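PDB 3VU4: KmHsv2 from Kluyveromyces marxianus, which is a beta-propeller of the PROPPIN family that probably binds phosphoinositides at membranes, as its autophagy relative Atg18 does. Local coordinates for residues W313-L319 and T331-V335; D30-L34 and Y45-P49; E144-L149 and V201-S207; S294-F298 and R342-Q346; N157-I161 and N196-V201. All coordinates share one frame; numbering follows the deposited sequence.

Contact 1 of 5, residues W313-L319 and T331-V335; sequences WISESSL and TFKVV
Ser318 and Lys333 meet as an antiparallel pair where the hairpin of strands 318-323 and 328-337 opens out of a tight loop. This hairpin forms the middle of the last of seven four-stranded blades.

Backbone bonds come first. Phe332 N gives to Leu319 O at 2.7 Å, lying nearly along the C=O axis, and Leu319 N gives back to Phe332 O at 3.0 Å. Just before strand 318-323, Ser317 O accepts from Val334 N at 2.7 Å. Ser315 OG forms an ST turn with Ser317 N (2.9 Å) and, with Ser318 N (2.8 Å) as well, an ST motif, fixing the bend that delivers Ser317 to its partner.

Among side chains, the polar work falls to Lys333. Bends at chi2 (-82°) and chi4 (-65°) fold its chain past the Ser318 hydroxyl and bring NZ within 3.0 Å of Ser317 OG, to which it donates.

The apolar contacts use the other face. Val334 CG2 approaches Trp313 CH2 obliquely at 3.9 Å, while Leu319 CD2 sits over the centre of the indole. Leu319 CD1 also lies 4.3 Å from Phe332 CD1. The indole NE1 is bonded to Lys247 O in the preceding blade.

The hairpin is therefore two-sided in its chemistry: serine hydroxyls and an ammonium group on one face, hydrocarbon and aromatic rings on the other, with Trp313 and Leu319 reaching Ala256 of the preceding blade.

Contact 2 of 5, residues D30-L34 and Y45-P49; sequences DQSCL and YNVHP
Val47 lies against the 31-34 backbone at the mouth of a hairpin, and its side chain can be traced atom by atom. Its CB is 4.0 Å from Ser32 O. From there CG1, placed anti to the carbonyl carbon (chi1 -63°), runs in above the peptide between Cys33 and Leu34, 3.8 Å from Cys33 C, and touches Leu34 CB at 4.0 Å. The other methyl, CG2, turns toward the start of the same segment and rests against Gln31 O. Val47 N meanwhile donates to Ser32 O at 2.9 Å, approaching from well above the carbonyl plane.

This is the hairpin of strands 33-37 and 41-47, the two central strands of the first propeller blade. Leu34 and Tyr45 make its hydrogen-bonded pair, with Leu34 N to Tyr45 O at 2.9 Å and Tyr45 N to Leu34 O at 2.8 Å; Cys33 and Asn46 make the non-hydrogen-bonded pair beside it. Leu34 O also lies at the edge of the Tyr45 ring, whose OH is bonded to Met354 O near the C-terminus. On the opposite face of the sheet from Tyr45, Cys33 SG comes 3.9 Å from Asn46 OD1, an oxygen bonded to Arg69. In the loop before the strand, Ser32 OG donates to Asp30 OD1 on its syn side, 2.7 Å away.

Contact 3 of 5, residues E144-L149 and V201-S207; sequences EFSNGL and VRLNRKS. With SO4 (sulfate ion), chain J.
Glu144 lies alongside Leu203, the two side chains running past each other in opposite directions. With CG trans to the main-chain nitrogen (chi1 -153°) and a bend at chi2, the carboxylate is carried to the neighbouring strand, where OE1 takes Leu203 N at 2.6 Å on its syn lone pair. The bond is bent, at 137°. Were Glu144 shortened to an alanine, the strand-edge N-H of Leu203 would probably lose its acceptor and the flank of that leucine its cover.

Farther along, Leu203 CD1 touches Ser146 CB at 3.7 Å and its CD2 meets Leu149 CD2 at 4.2 Å. The type I' turn from Ser146 to Leu149 is then gripped from outside: Ser207 OG donates to Ser146 O at 3.0 Å, while Leu149 N reaches the same oxygen from the other face of the carbonyl. At the turn's outer side Asn147 N makes a weak bond to a sulfate ion, probably from the crystallisation liquor.

Strands 142-146 and 198-203 begin the fourth and fifth blades; the axes of 144-146 and 201-203 come within 7.4 Å and lie only 4° from parallel, joined through side chains without backbone pairing. Behind them, Val151 of strand 149-154 touches Val201 and Leu203, and Arg202 forms a salt bridge to Asp245 of strand 243-248 in the next blade.

Contact 4 of 5, residues S294-F298 and R342-Q346; sequences SLCNF and RWLIQ
Leu295, Cys296 and Phe298 pack on Trp343 and Ile345 in an apolar contact between two blades, at the surface of the propeller and about 20 Å (centre to centre) from the middle of the chain. The strands involved, 296-299 and 342-352, are the last of the sixth and seventh blades. Their parts 296-298 and 342-346 run in roughly the same direction, 23° apart with a closest axial approach of 6.6 Å, and what joins them is side-chain packing alone.

At one end Leu295 lies beside Trp343, both pointing the same way, and sets CD2 over the face of the indole. The methyl is 3.6 Å from the centroid of the five-membered ring and 19° off its normal, a clear CH-pi contact. Without the indole, as with an alanine here, Leu295 would probably lose the flat surface it lies on, and a gap would open beside Val334 and Phe336, which also touch the ring.

In this propeller each four-stranded blade ends in an outer strand, and here two successive ones meet near the rim. Cys296 sits in the middle, its SG 4.1 Å from Trp343 CB and close to Ile345 CD1.

Ile345 divides its branches between two neighbours. CG2 stands over one face of the Phe298 ring, 4.0 Å from the centroid and offset toward the rim. The CG1 branch leads instead to Cys296, its CD1 also 3.6 Å from Phe298 CB. The phenyl lies over Ile345, a chi1 of -175° turning its CG away from the backbone N and bringing CD1 and CE1 up to Ile345 O.

Contact 5 of 5, residues N157-I161 and N196-V201; sequences NLGQI and NPIKMV. With SO4 (sulfate ion), chain E.
Ile198, Leu158 and Ile161 bury the most surface here, where a turn of the fourth blade meets the start of strand 198-203 in the fifth. Ile198 is held at both ends. Its N donates to Leu158 O at 3.0 Å, a fairly straight bond (162°) that arrives from above the carbonyl plane, and its side chain passes Gly159, with CG1 4.0 Å from Gly159 CA. The tip, CD1, then packs on Ile161 CG2, the two side chains crossing at about a right angle.

Leu158 presents its CB to Pro197 CB at 3.9 Å, and its CD1 lies along the same ring, 4.1 Å from Pro197 CG. The turn that offers this residue is fixed from within by an Asx turn, Asn157 OD1 accepting from Gly159 N at 2.9 Å. Ile161 reaches deeper, with CG2 also 4.0 Å from Val201 CG1.

Beside this apolar join, Asn196 N donates to sulfate O3 at 3.0 Å, with a weak bond from ND2 to the same oxygen. Thr195, His194, Ser214 and Arg221 complete the anion's shell. Hydrocarbon thus locks the two blades together while backbone and side-chain donors at the adjoining edge hold an anion, an arrangement consistent with a phosphate pocket of the kind phosphoinositide-binding PROPPINs carry.

Together the five contacts sample a seven-bladed propeller at two levels: contacts 1 and 2 lie within blades, contacts 3, 4 and 5 between successive ones. Contacts 3 and 5 share strand 198-203 and Val201, their centres about 16 Å apart, with contact 5 nested in the loop that contact 3 closes. Contact 1 is likewise nested inside contact 4; strands 328-337 and 342-352 are neighbours in one sheet, and Val334 packs on Trp343. Contacts 1 and 2 belong to the last and first blades, yet Ile314 touches His48, so the ring closes there. Contact 5, with its sulfate, lies across the molecule, about 28 Å centre to centre from contact 1.

Contact 1 of 5, residues W313-L319 and T331-V335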
# COMPACT_ATOMS: atom_id res chain seq x y z
N TRP A 313 0.46 4.74 6.88
CA TRP A 313 0.08 5.23 8.20
C TRP A 313 1.07 4.62 9.16
O TRP A 313 1.50 3.48 8.98
CB TRP A 313 -1.34 4.80 8.56
CG TRP A 313 -2.40 5.47 7.75
CD1 TRP A 313 -2.79 5.16 6.48
CD2 TRP A 313 -3.24 6.56 8.17
NE1 TRP A 313 -3.83 5.98 6.09
CE2 TRP A 313 -4.12 6.84 7.10
CE3 TRP A 313 -3.33 7.32 9.34
CZ2 TRP A 313 -5.08 7.86 7.18
CZ3 TRP A 313 -4.29 8.32 9.42
CH2 TRP A 313 -5.15 8.58 8.34
N ILE A 314 1.46 5.38 10.17
CA ILE A 314 2.42 4.88 11.15
C ILE A 314 1.75 4.85 12.51
O ILE A 314 2.37 4.52 13.51
CB ILE A 314 3.68 5.78 11.21
CG1 ILE A 314 3.30 7.21 11.58
CG2 ILE A 314 4.38 5.75 9.88
CD1 ILE A 314 4.50 8.10 11.88
N SER A 315 0.46 5.20 12.53
CA SER A 315 -0.32 5.21 13.75
C SER A 315 -1.77 5.41 13.35
O SER A 315 -2.11 5.34 12.17
CB SER A 315 0.11 6.36 14.66
OG SER A 315 -0.58 7.54 14.32
N GLU A 316 -2.63 5.67 14.33
CA GLU A 316 -4.04 5.87 14.04
C GLU A 316 -4.30 7.27 13.53
O GLU A 316 -5.32 7.52 12.89
CB GLU A 316 -4.87 5.59 15.29
CG GLU A 316 -4.80 4.14 15.73
CD GLU A 316 -5.64 3.84 16.96
OE1 GLU A 316 -5.69 2.65 17.36
OE2 GLU A 316 -6.24 4.77 17.54
N SER A 317 -3.37 8.18 13.80
CA SER A 317 -3.53 9.57 13.38
C SER A 317 -2.39 10.13 12.51
O SER A 317 -2.54 11.22 11.94
CB SER A 317 -3.71 10.46 14.61
OG SER A 317 -2.54 10.43 15.41
N SER A 318 -1.27 9.42 12.41
CA SER A 318 -0.15 9.90 11.60
C SER A 318 0.21 9.00 10.43
O SER A 318 0.05 7.78 10.51
CB SER A 318 1.10 10.09 12.47
OG SER A 318 0.91 11.18 13.35
N LEU A 319 0.69 9.61 9.36
CA LEU A 319 1.10 8.86 8.18
C LEU A 319 2.28 9.56 7.51
O LEU A 319 2.52 10.75 7.72
CB LEU A 319 -0.07 8.72 7.21
CG LEU A 319 -0.65 9.99 6.59
CD1 LEU A 319 0.11 10.31 5.33
CD2 LEU A 319 -2.13 9.78 6.26
N THR A 331 6.09 13.56 7.42
CA THR A 331 5.20 12.95 8.40
C THR A 331 4.02 13.88 8.65
O THR A 331 4.19 15.04 9.04
CB THR A 331 5.96 12.70 9.71
OG1 THR A 331 7.04 11.81 9.46
CG2 THR A 331 5.05 12.09 10.76
N PHE A 332 2.81 13.37 8.43
CA PHE A 332 1.60 14.17 8.63
C PHE A 332 0.75 13.66 9.79
O PHE A 332 0.78 12.48 10.14
CB PHE A 332 0.76 14.19 7.35
CG PHE A 332 1.48 14.75 6.15
CD1 PHE A 332 2.39 13.97 5.43
CD2 PHE A 332 1.26 16.07 5.74
CE1 PHE A 332 3.08 14.49 4.33
CE2 PHE A 332 1.95 16.60 4.64
CZ PHE A 332 2.86 15.81 3.93
N LYS A 333 -0.02 14.56 10.38
CA LYS A 333 -0.89 14.21 11.49
C LYS A 333 -2.32 14.62 11.14
O LYS A 333 -2.56 15.71 10.62
CB LYS A 333 -0.42 14.96 12.75
CG LYS A 333 -0.27 14.11 14.01
CD LYS A 333 -1.58 13.90 14.73
CE LYS A 333 -1.37 13.69 16.24
NZ LYS A 333 -0.61 12.45 16.58
N VAL A 334 -3.27 13.73 11.41
CA VAL A 334 -4.68 14.00 11.15
C VAL A 334 -5.28 14.31 12.52
O VAL A 334 -5.22 13.48 13.42
CB VAL A 334 -5.39 12.79 10.51
CG1 VAL A 334 -6.82 13.14 10.19
CG2 VAL A 334 -4.66 12.38 9.24
N VAL A 335 -5.84 15.50 12.66
CA VAL A 335 -6.39 15.93 13.93
C VAL A 335 -7.77 16.58 13.84
O VAL A 335 -8.05 17.33 12.90
CB VAL A 335 -5.44 16.95 14.58
CG1 VAL A 335 -5.97 17.39 15.94
CG2 VAL A 335 -4.05 16.34 14.69

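Contact 2 of 5, residues D30-L34 and Y45-P49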
# COMPACT_ATOMS: atom_id res chain seq x y z
N ASP A 30 4.56 -4.33 7.74
CA ASP A 30 3.89 -3.61 8.83
C ASP A 30 4.18 -2.11 8.81
O ASP A 30 3.88 -1.39 9.76
CB ASP A 30 4.30 -4.20 10.18
CG ASP A 30 5.70 -3.79 10.60
OD1 ASP A 30 6.63 -3.89 9.76
OD2 ASP A 30 5.88 -3.38 11.76
N GLN A 31 4.76 -1.63 7.71
CA GLN A 31 5.10 -0.22 7.53
C GLN A 31 5.97 0.39 8.62
O GLN A 31 5.74 1.52 9.03
CB GLN A 31 3.84 0.64 7.42
CG GLN A 31 3.17 0.59 6.08
CD GLN A 31 2.16 -0.51 5.99
OE1 GLN A 31 1.50 -0.66 4.96
NE2 GLN A 31 2.03 -1.28 7.06
N SER A 32 6.97 -0.35 9.08
CA SER A 32 7.86 0.18 10.10
C SER A 32 9.20 0.46 9.42
O SER A 32 10.06 1.14 9.97
CB SER A 32 8.01 -0.81 11.25
OG SER A 32 8.42 -2.09 10.78
N CYS A 33 9.34 -0.06 8.21
CA CYS A 33 10.55 0.11 7.42
C CYS A 33 10.25 0.38 5.96
O CYS A 33 9.19 0.00 5.44
CB CYS A 33 11.44 -1.14 7.50
SG CYS A 33 12.14 -1.47 9.11
N LEU A 34 11.21 1.01 5.29
CA LEU A 34 11.11 1.32 3.87
C LEU A 34 12.40 0.85 3.23
O LEU A 34 13.48 1.10 3.75
CB LEU A 34 10.98 2.83 3.65
CG LEU A 34 11.14 3.32 2.20
CD1 LEU A 34 9.88 3.01 1.39
CD2 LEU A 34 11.40 4.81 2.20
N TYR A 45 15.40 1.87 5.65
CA TYR A 45 15.22 2.83 6.73
C TYR A 45 14.09 2.44 7.65
O TYR A 45 13.26 1.58 7.33
CB TYR A 45 14.88 4.22 6.18
CG TYR A 45 15.78 4.72 5.07
CD1 TYR A 45 15.68 4.20 3.77
CD2 TYR A 45 16.72 5.73 5.31
CE1 TYR A 45 16.50 4.67 2.74
CE2 TYR A 45 17.54 6.21 4.30
CZ TYR A 45 17.43 5.67 3.02
OH TYR A 45 18.23 6.16 2.02
N ASN A 46 14.06 3.08 8.81
CA ASN A 46 12.98 2.89 9.76
C ASN A 46 12.10 4.07 9.37
O ASN A 46 12.62 5.15 9.10
CB ASN A 46 13.49 3.08 11.18
CG ASN A 46 13.28 1.85 12.01
OD1 ASN A 46 13.88 0.81 11.75
ND2 ASN A 46 12.42 1.96 13.02
N VAL A 47 10.79 3.88 9.33
CA VAL A 47 9.92 5.00 8.95
C VAL A 47 9.59 5.91 10.13
O VAL A 47 9.46 7.12 9.96
CB VAL A 47 8.62 4.51 8.29
CG1 VAL A 47 8.94 3.78 7.00
CG2 VAL A 47 7.87 3.61 9.23
N HIS A 48 9.47 5.35 11.33
CA HIS A 48 9.19 6.19 12.49
C HIS A 48 9.79 5.69 13.80
O HIS A 48 9.34 4.70 14.37
CB HIS A 48 7.69 6.40 12.68
CG HIS A 48 7.38 7.48 13.66
ND1 HIS A 48 7.63 8.82 13.39
CD2 HIS A 48 6.90 7.43 14.92
CE1 HIS A 48 7.32 9.54 14.45
NE2 HIS A 48 6.88 8.73 15.40
N PRO A 49 10.79 6.41 14.32
CA PRO A 49 11.33 7.62 13.68
C PRO A 49 12.14 7.27 12.45
O PRO A 49 12.69 6.17 12.35
CB PRO A 49 12.21 8.23 14.77
CG PRO A 49 11.59 7.72 16.04
CD PRO A 49 11.31 6.28 15.69

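Contact 3 of 5, residues E144-L149 and V201-S207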
# COMPACT_ATOMS: atom_id res chain seq x y z
N GLU A 144 -2.99 -7.85 -4.86
CA GLU A 144 -2.35 -7.47 -3.62
C GLU A 144 -2.34 -8.69 -2.72
O GLU A 144 -3.24 -9.53 -2.76
CB GLU A 144 -3.12 -6.34 -2.92
CG GLU A 144 -2.24 -5.49 -2.02
CD GLU A 144 -2.93 -5.04 -0.75
OE1 GLU A 144 -4.15 -4.80 -0.80
OE2 GLU A 144 -2.26 -4.92 0.29
N PHE A 145 -1.28 -8.81 -1.93
CA PHE A 145 -1.17 -9.93 -1.02
C PHE A 145 -0.75 -9.38 0.32
O PHE A 145 0.24 -8.66 0.42
CB PHE A 145 -0.13 -10.93 -1.50
CG PHE A 145 0.06 -12.06 -0.54
CD1 PHE A 145 -0.94 -13.01 -0.36
CD2 PHE A 145 1.21 -12.14 0.23
CE1 PHE A 145 -0.80 -14.03 0.58
CE2 PHE A 145 1.37 -13.16 1.18
CZ PHE A 145 0.36 -14.10 1.35
N SER A 146 -1.49 -9.73 1.36
CA SER A 146 -1.15 -9.27 2.69
C SER A 146 -1.84 -10.11 3.73
O SER A 146 -3.00 -10.50 3.57
CB SER A 146 -1.57 -7.80 2.88
OG SER A 146 -1.35 -7.38 4.21
N ASN A 147 -1.10 -10.41 4.80
CA ASN A 147 -1.65 -11.18 5.90
C ASN A 147 -2.34 -12.47 5.43
O ASN A 147 -3.50 -12.72 5.76
CB ASN A 147 -2.65 -10.29 6.63
CG ASN A 147 -2.79 -10.64 8.07
OD1 ASN A 147 -2.31 -9.92 8.93
ND2 ASN A 147 -3.45 -11.76 8.35
N GLY A 148 -1.64 -13.26 4.63
CA GLY A 148 -2.20 -14.51 4.13
C GLY A 148 -3.38 -14.45 3.16
O GLY A 148 -3.94 -15.49 2.81
N LEU A 149 -3.75 -13.25 2.71
CA LEU A 149 -4.88 -13.13 1.80
C LEU A 149 -4.45 -12.59 0.43
O LEU A 149 -3.71 -11.61 0.34
CB LEU A 149 -5.93 -12.21 2.43
CG LEU A 149 -7.39 -12.40 2.05
CD1 LEU A 149 -7.83 -13.81 2.40
CD2 LEU A 149 -8.25 -11.38 2.81
N VAL A 201 -6.22 -2.05 -5.47
CA VAL A 201 -6.98 -2.58 -4.34
C VAL A 201 -6.09 -2.54 -3.12
O VAL A 201 -4.87 -2.67 -3.23
CB VAL A 201 -7.50 -4.02 -4.59
CG1 VAL A 201 -8.41 -4.04 -5.82
CG2 VAL A 201 -6.37 -4.99 -4.72
N ARG A 202 -6.69 -2.35 -1.95
CA ARG A 202 -5.90 -2.26 -0.73
C ARG A 202 -6.54 -2.96 0.47
O ARG A 202 -7.69 -2.69 0.83
CB ARG A 202 -5.67 -0.79 -0.39
CG ARG A 202 -4.80 -0.04 -1.39
CD ARG A 202 -3.32 -0.37 -1.19
NE ARG A 202 -2.45 0.43 -2.04
CZ ARG A 202 -2.23 0.21 -3.33
NH1 ARG A 202 -2.79 -0.82 -3.95
NH2 ARG A 202 -1.44 1.02 -4.01
N LEU A 203 -5.77 -3.87 1.07
CA LEU A 203 -6.20 -4.61 2.24
C LEU A 203 -5.85 -3.81 3.49
O LEU A 203 -4.83 -3.11 3.52
CB LEU A 203 -5.48 -5.96 2.31
CG LEU A 203 -5.87 -7.03 1.29
CD1 LEU A 203 -4.89 -8.19 1.38
CD2 LEU A 203 -7.29 -7.50 1.56
N ASN A 204 -6.71 -3.88 4.51
CA ASN A 204 -6.42 -3.18 5.75
C ASN A 204 -5.50 -4.09 6.58
O ASN A 204 -5.28 -5.25 6.22
CB ASN A 204 -7.72 -2.81 6.50
CG ASN A 204 -8.56 -4.02 6.92
OD1 ASN A 204 -8.34 -5.15 6.47
ND2 ASN A 204 -9.55 -3.77 7.78
N ARG A 205 -4.94 -3.55 7.66
CA ARG A 205 -4.02 -4.29 8.52
C ARG A 205 -4.40 -5.74 8.81
O ARG A 205 -3.59 -6.65 8.63
CB ARG A 205 -3.87 -3.55 9.84
CG ARG A 205 -2.54 -2.88 10.06
CD ARG A 205 -1.67 -3.66 11.02
NE ARG A 205 -0.73 -2.77 11.72
CZ ARG A 205 0.11 -1.93 11.13
NH1 ARG A 205 0.14 -1.84 9.80
NH2 ARG A 205 0.92 -1.16 11.86
N LYS A 206 -5.63 -5.94 9.27
CA LYS A 206 -6.12 -7.28 9.60
C LYS A 206 -6.50 -8.12 8.39
O LYS A 206 -6.62 -9.34 8.50
CB LYS A 206 -7.32 -7.16 10.53
CG LYS A 206 -7.02 -6.45 11.84
CD LYS A 206 -8.30 -6.18 12.61
CE LYS A 206 -8.01 -5.40 13.88
NZ LYS A 206 -9.25 -4.88 14.52
N SER A 207 -6.71 -7.48 7.25
CA SER A 207 -7.09 -8.16 6.02
C SER A 207 -8.56 -8.56 6.01
O SER A 207 -8.97 -9.38 5.20
CB SER A 207 -6.24 -9.41 5.78
OG SER A 207 -4.94 -9.07 5.32
S SO4 J . 2.27 -10.65 6.14
O1 SO4 J . 1.80 -12.05 6.15
O2 SO4 J . 1.40 -9.82 7.00
O3 SO4 J . 3.64 -10.61 6.65
O4 SO4 J . 2.25 -10.14 4.76

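Contact 4 of 5, residues S294-F298 and R342-Q346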
# COMPACT_ATOMS: atom_id res chain seq x y z
N SER A 294 -14.72 12.96 1.70
CA SER A 294 -13.48 13.10 2.44
C SER A 294 -13.64 13.94 3.72
O SER A 294 -14.36 14.94 3.73
CB SER A 294 -12.44 13.77 1.53
OG SER A 294 -11.25 14.06 2.24
N LEU A 295 -12.96 13.54 4.78
CA LEU A 295 -13.01 14.26 6.05
C LEU A 295 -12.23 15.56 5.94
O LEU A 295 -12.60 16.58 6.51
CB LEU A 295 -12.39 13.41 7.16
CG LEU A 295 -13.33 12.86 8.22
CD1 LEU A 295 -14.58 12.29 7.57
CD2 LEU A 295 -12.58 11.81 9.04
N CYS A 296 -11.13 15.51 5.20
CA CYS A 296 -10.28 16.67 5.01
C CYS A 296 -9.47 16.50 3.73
O CYS A 296 -9.14 15.39 3.34
CB CYS A 296 -9.34 16.84 6.21
SG CYS A 296 -8.49 15.33 6.72
N ASN A 297 -9.15 17.63 3.10
CA ASN A 297 -8.39 17.63 1.86
C ASN A 297 -7.19 18.55 2.00
O ASN A 297 -7.33 19.77 2.04
CB ASN A 297 -9.28 18.12 0.71
CG ASN A 297 -10.60 17.38 0.66
OD1 ASN A 297 -10.64 16.14 0.62
ND2 ASN A 297 -11.71 18.12 0.67
N PHE A 298 -6.01 17.95 2.06
CA PHE A 298 -4.78 18.70 2.23
C PHE A 298 -3.97 18.76 0.93
O PHE A 298 -3.73 17.75 0.29
CB PHE A 298 -3.96 18.03 3.32
CG PHE A 298 -2.72 18.77 3.70
CD1 PHE A 298 -2.74 19.73 4.70
CD2 PHE A 298 -1.50 18.46 3.08
CE1 PHE A 298 -1.57 20.36 5.09
CE2 PHE A 298 -0.32 19.09 3.47
CZ PHE A 298 -0.35 20.04 4.47
N ARG A 342 -14.07 20.22 12.58
CA ARG A 342 -13.53 19.78 11.30
C ARG A 342 -12.14 19.15 11.46
O ARG A 342 -11.35 19.56 12.30
CB ARG A 342 -13.46 20.99 10.37
CG ARG A 342 -13.68 20.68 8.92
CD ARG A 342 -14.90 21.41 8.36
NE ARG A 342 -16.12 21.02 9.06
CZ ARG A 342 -17.33 21.53 8.83
NH1 ARG A 342 -17.51 22.46 7.91
NH2 ARG A 342 -18.35 21.12 9.55
N TRP A 343 -11.86 18.12 10.67
CA TRP A 343 -10.56 17.46 10.71
C TRP A 343 -9.55 18.26 9.92
O TRP A 343 -9.88 18.83 8.88
CB TRP A 343 -10.62 16.07 10.10
CG TRP A 343 -11.33 15.07 10.91
CD1 TRP A 343 -12.67 14.79 10.91
CD2 TRP A 343 -10.74 14.15 11.84
NE1 TRP A 343 -12.94 13.76 11.76
CE2 TRP A 343 -11.77 13.34 12.35
CE3 TRP A 343 -9.42 13.93 12.28
CZ2 TRP A 343 -11.54 12.33 13.28
CZ3 TRP A 343 -9.18 12.92 13.21
CH2 TRP A 343 -10.24 12.13 13.70
N LEU A 344 -8.31 18.30 10.40
CA LEU A 344 -7.26 19.04 9.71
C LEU A 344 -6.03 18.17 9.59
O LEU A 344 -5.79 17.27 10.39
CB LEU A 344 -6.91 20.32 10.47
CG LEU A 344 -8.07 21.28 10.73
CD1 LEU A 344 -7.61 22.37 11.68
CD2 LEU A 344 -8.58 21.88 9.41
N ILE A 345 -5.24 18.44 8.56
CA ILE A 345 -4.02 17.69 8.33
C ILE A 345 -2.87 18.67 8.49
O ILE A 345 -2.90 19.77 7.92
CB ILE A 345 -4.00 17.08 6.92
CG1 ILE A 345 -5.04 15.96 6.85
CG2 ILE A 345 -2.61 16.54 6.61
CD1 ILE A 345 -5.30 15.43 5.45
N GLN A 346 -1.87 18.31 9.27
CA GLN A 346 -0.73 19.18 9.46
C GLN A 346 0.55 18.41 9.18
O GLN A 346 0.63 17.21 9.44
CB GLN A 346 -0.73 19.73 10.89
CG GLN A 346 -0.64 18.66 11.97
CD GLN A 346 -0.88 19.21 13.38
OE1 GLN A 346 -1.96 19.73 13.68
NE2 GLN A 346 0.13 19.09 14.24

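Contact 5 of 5, residues N157-I161 and N196-V201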
# COMPACT_ATOMS: atom_id res chain seq x y z
N ASN A 157 -12.99 -9.62 -16.67
CA ASN A 157 -13.72 -8.47 -16.14
C ASN A 157 -12.75 -7.73 -15.25
O ASN A 157 -12.53 -8.14 -14.11
CB ASN A 157 -14.91 -8.93 -15.29
CG ASN A 157 -15.77 -7.76 -14.83
OD1 ASN A 157 -15.34 -6.61 -14.84
ND2 ASN A 157 -17.00 -8.06 -14.42
N LEU A 158 -12.18 -6.65 -15.78
CA LEU A 158 -11.18 -5.89 -15.04
C LEU A 158 -11.75 -5.13 -13.84
O LEU A 158 -11.01 -4.58 -13.03
CB LEU A 158 -10.43 -4.94 -15.98
CG LEU A 158 -9.68 -5.59 -17.17
CD1 LEU A 158 -8.97 -4.52 -17.96
CD2 LEU A 158 -8.67 -6.62 -16.68
N GLY A 159 -13.08 -5.13 -13.73
CA GLY A 159 -13.70 -4.46 -12.60
C GLY A 159 -14.09 -5.45 -11.51
O GLY A 159 -14.73 -5.07 -10.52
N GLN A 160 -13.69 -6.71 -11.68
CA GLN A 160 -14.01 -7.76 -10.73
C GLN A 160 -12.79 -8.33 -10.01
O GLN A 160 -11.77 -8.58 -10.64
CB GLN A 160 -14.74 -8.89 -11.46
CG GLN A 160 -15.04 -10.10 -10.60
CD GLN A 160 -15.68 -11.22 -11.38
OE1 GLN A 160 -15.21 -12.36 -11.35
NE2 GLN A 160 -16.76 -10.92 -12.09
N ILE A 161 -12.88 -8.53 -8.70
CA ILE A 161 -11.77 -9.10 -7.95
C ILE A 161 -12.12 -10.42 -7.27
O ILE A 161 -13.28 -10.70 -6.99
CB ILE A 161 -11.20 -8.14 -6.88
CG1 ILE A 161 -12.30 -7.73 -5.90
CG2 ILE A 161 -10.56 -6.96 -7.54
CD1 ILE A 161 -11.77 -6.91 -4.73
N ASN A 196 -15.83 -0.11 -14.40
CA ASN A 196 -14.64 0.19 -15.17
C ASN A 196 -13.46 -0.57 -14.60
O ASN A 196 -13.56 -1.15 -13.52
CB ASN A 196 -14.39 1.69 -15.14
CG ASN A 196 -15.50 2.46 -15.79
OD1 ASN A 196 -15.86 2.22 -16.95
ND2 ASN A 196 -16.08 3.39 -15.04
N PRO A 197 -12.34 -0.59 -15.32
CA PRO A 197 -11.16 -1.30 -14.83
C PRO A 197 -10.71 -0.80 -13.47
O PRO A 197 -10.69 0.41 -13.22
CB PRO A 197 -10.12 -1.04 -15.92
CG PRO A 197 -10.95 -0.97 -17.15
CD PRO A 197 -12.13 -0.13 -16.71
N ILE A 198 -10.34 -1.72 -12.59
CA ILE A 198 -9.87 -1.35 -11.27
C ILE A 198 -8.49 -0.69 -11.31
O ILE A 198 -7.56 -1.16 -11.99
CB ILE A 198 -9.80 -2.59 -10.35
CG1 ILE A 198 -11.21 -2.91 -9.82
CG2 ILE A 198 -8.81 -2.36 -9.20
CD1 ILE A 198 -11.28 -4.19 -9.03
N LYS A 199 -8.37 0.41 -10.58
CA LYS A 199 -7.12 1.15 -10.50
C LYS A 199 -6.15 0.45 -9.55
O LYS A 199 -5.00 0.19 -9.91
CB LYS A 199 -7.39 2.58 -10.02
CG LYS A 199 -6.15 3.45 -9.89
CD LYS A 199 -5.36 3.47 -11.17
CE LYS A 199 -4.21 4.45 -11.09
NZ LYS A 199 -3.27 4.23 -12.23
N MET A 200 -6.63 0.14 -8.35
CA MET A 200 -5.83 -0.54 -7.34
C MET A 200 -6.71 -1.06 -6.22
O MET A 200 -7.83 -0.57 -6.04
CB MET A 200 -4.79 0.40 -6.74
CG MET A 200 -5.40 1.59 -6.02
SD MET A 200 -4.16 2.61 -5.21
CE MET A 200 -3.80 3.73 -6.52
N VAL A 201 -6.22 -2.05 -5.47
CA VAL A 201 -6.98 -2.58 -4.34
C VAL A 201 -6.09 -2.54 -3.12
O VAL A 201 -4.87 -2.67 -3.23
CB VAL A 201 -7.50 -4.02 -4.59
CG1 VAL A 201 -8.41 -4.04 -5.82
CG2 VAL A 201 -6.37 -4.99 -4.72
S SO4 E . -17.35 2.40 -11.30
O1 SO4 E . -18.00 1.24 -10.68
O2 SO4 E . -16.73 3.22 -10.25
O3 SO4 E . -16.29 1.96 -12.24
O4 SO4 E . -18.35 3.17 -12.06